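PDB 3THA: tryptophan synthase alpha chain from Campylobacter jejuni, which probably cleaves indoleglycerol phosphate to indole and glyceraldehyde 3-phosphate, as the alpha subunit of tryptophan synthase. Local coordinates for residues Q71-D74 with I75-F79. Residues are numbered along the deposited sequence; the frame is centred on the assembly and turned at random.
Sequences QGVD and IHSVF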
loop_
_atom_site.group_PDB
_atom_site.type_symbol
_atom_site.label_atom_id
_atom_site.label_comp_id
_atom_site.label_asym_id
_atom_site.label_seq_id
_atom_site.Cartn_x
_atom_site.Cartn_y
_atom_site.Cartn_z
ATOM N N GLN B 71 5.556 -7.491 -17.310
ATOM C CA GLN B 71 5.096 -8.616 -18.058
ATOM C C GLN B 71 3.992 -8.047 -18.985
ATOM O O GLN B 71 3.559 -8.696 -19.957
ATOM C CB GLN B 71 4.593 -9.613 -17.021
ATOM C CG GLN B 71 4.037 -10.897 -17.469
ATOM C CD GLN B 71 5.071 -11.921 -17.901
ATOM O OE1 GLN B 71 6.148 -12.069 -17.314
ATOM N NE2 GLN B 71 4.727 -12.652 -18.925
ATOM N N GLY B 72 3.550 -6.809 -18.694
ATOM C CA GLY B 72 2.730 -6.039 -19.641
ATOM C C GLY B 72 1.270 -6.065 -19.268
ATOM O O GLY B 72 0.443 -5.503 -19.989
ATOM N N VAL B 73 0.969 -6.702 -18.128
ATOM C CA VAL B 73 -0.401 -6.798 -17.578
ATOM C C VAL B 73 -0.969 -5.455 -17.076
ATOM O O VAL B 73 -0.628 -4.965 -15.966
ATOM C CB VAL B 73 -0.513 -7.864 -16.446
ATOM C CG1 VAL B 73 -1.944 -8.035 -16.016
ATOM C CG2 VAL B 73 0.042 -9.221 -16.910
ATOM N N ASP B 74 -1.866 -4.896 -17.896
ATOM C CA ASP B 74 -2.618 -3.703 -17.557
ATOM C C ASP B 74 -4.109 -4.041 -17.502
ATOM O O ASP B 74 -4.521 -5.180 -17.828
ATOM C CB ASP B 74 -2.317 -2.561 -18.552
ATOM C CG ASP B 74 -2.479 -2.971 -20.031
ATOM O OD1 ASP B 74 -2.983 -4.093 -20.329
ATOM O OD2 ASP B 74 -2.091 -2.151 -20.914
ATOM N N ILE B 75 -4.927 -3.065 -17.099
ATOM C CA ILE B 75 -6.315 -3.348 -16.840
ATOM C C ILE B 75 -6.981 -3.822 -18.130
ATOM O O ILE B 75 -7.926 -4.627 -18.110
ATOM C CB ILE B 75 -7.027 -2.149 -16.143
ATOM C CG1 ILE B 75 -8.532 -2.409 -15.960
ATOM C CG2 ILE B 75 -6.719 -0.814 -16.844
ATOM C CD1 ILE B 75 -8.886 -3.471 -14.873
ATOM N N HIS B 76 -6.432 -3.385 -19.260
ATOM C CA HIS B 76 -7.004 -3.733 -20.544
ATOM C C HIS B 76 -6.930 -5.223 -20.771
ATOM O O HIS B 76 -7.924 -5.826 -21.188
ATOM C CB HIS B 76 -6.325 -2.979 -21.678
ATOM C CG HIS B 76 -6.359 -1.495 -21.501
ATOM N ND1 HIS B 76 -7.422 -0.725 -21.917
ATOM C CD2 HIS B 76 -5.484 -0.647 -20.898
ATOM C CE1 HIS B 76 -7.186 0.541 -21.603
ATOM N NE2 HIS B 76 -6.024 0.614 -20.973
ATOM N N SER B 77 -5.766 -5.809 -20.463
ATOM C CA SER B 77 -5.551 -7.223 -20.700
ATOM C C SER B 77 -6.283 -8.087 -19.641
ATOM O O SER B 77 -6.743 -9.198 -19.959
ATOM C CB SER B 77 -4.071 -7.547 -20.831
ATOM O OG SER B 77 -3.409 -7.504 -19.591
ATOM N N VAL B 78 -6.435 -7.548 -18.425
ATOM C CA VAL B 78 -7.354 -8.108 -17.395
ATOM C C VAL B 78 -8.819 -8.162 -17.856
ATOM O O VAL B 78 -9.458 -9.225 -17.824
ATOM C CB VAL B 78 -7.251 -7.350 -16.057
ATOM C CG1 VAL B 78 -8.379 -7.750 -15.086
ATOM C CG2 VAL B 78 -5.868 -7.576 -15.425
ATOM N N PHE B 79 -9.356 -7.022 -18.287
ATOM C CA PHE B 79 -10.689 -7.013 -18.859
ATOM C C PHE B 79 -10.795 -8.066 -19.980
ATOM O O PHE B 79 -11.786 -8.828 -20.047
ATOM C CB PHE B 79 -11.048 -5.623 -19.364
ATOM C CG PHE B 79 -11.466 -4.666 -18.281
ATOM C CD1 PHE B 79 -12.239 -5.104 -17.183
ATOM C CD2 PHE B 79 -11.139 -3.306 -18.377
ATOM C CE1 PHE B 79 -12.671 -4.200 -16.183
ATOM C CE2 PHE B 79 -11.563 -2.399 -17.393
ATOM C CZ PHE B 79 -12.328 -2.862 -16.283
#
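D74 and S77 meet at the start of helix 75-83, where D74 occupies the N-cap. With chi1 at 52°, the carboxylate of D74 sits between its own backbone N and carbonyl carbon, which turns OD1 back over the first turn; there it accepts from S77 N at 3.3 Å, on its anti side and 34° out of the carboxylate plane. Aspartate suits the place because its side chain is short enough to fold back onto a backbone N-H of the first turn, which lacks the regular carbonyl partner of a helix interior. The other carboxylate oxygen, OD2, lies 3.7 Å from CD2 at the edge of the H76 ring, whose plane is well out of parallel with the carboxylate.

The carbonyl of D74 is gripped as well. V78 N donates to D74 O at 3.1 Å in a nearly straight bond, the first regular helical one, while the short hydroxyl of S77, folded back with chi1 at 74°, gives a second bond from OG to D74 O at 3.1 Å. Next to these polar bonds, V73 CG1 meets V78 CG2 at 4.0 Å, the two side chains crossing at about a right angle; both residues are buried, which suits apolar branched side chains, and V78 continues inward to F93 of strand 90-94. Two residues before the cap, G72 takes a positive phi; a CB here would be jammed against the carbonyl O of Q71, and glycine has none.

A Schellman motif at the end of helix 60-70 is thus followed, one residue on, by an Asp N-cap, joining two successive helices on the outside of the TIM barrel.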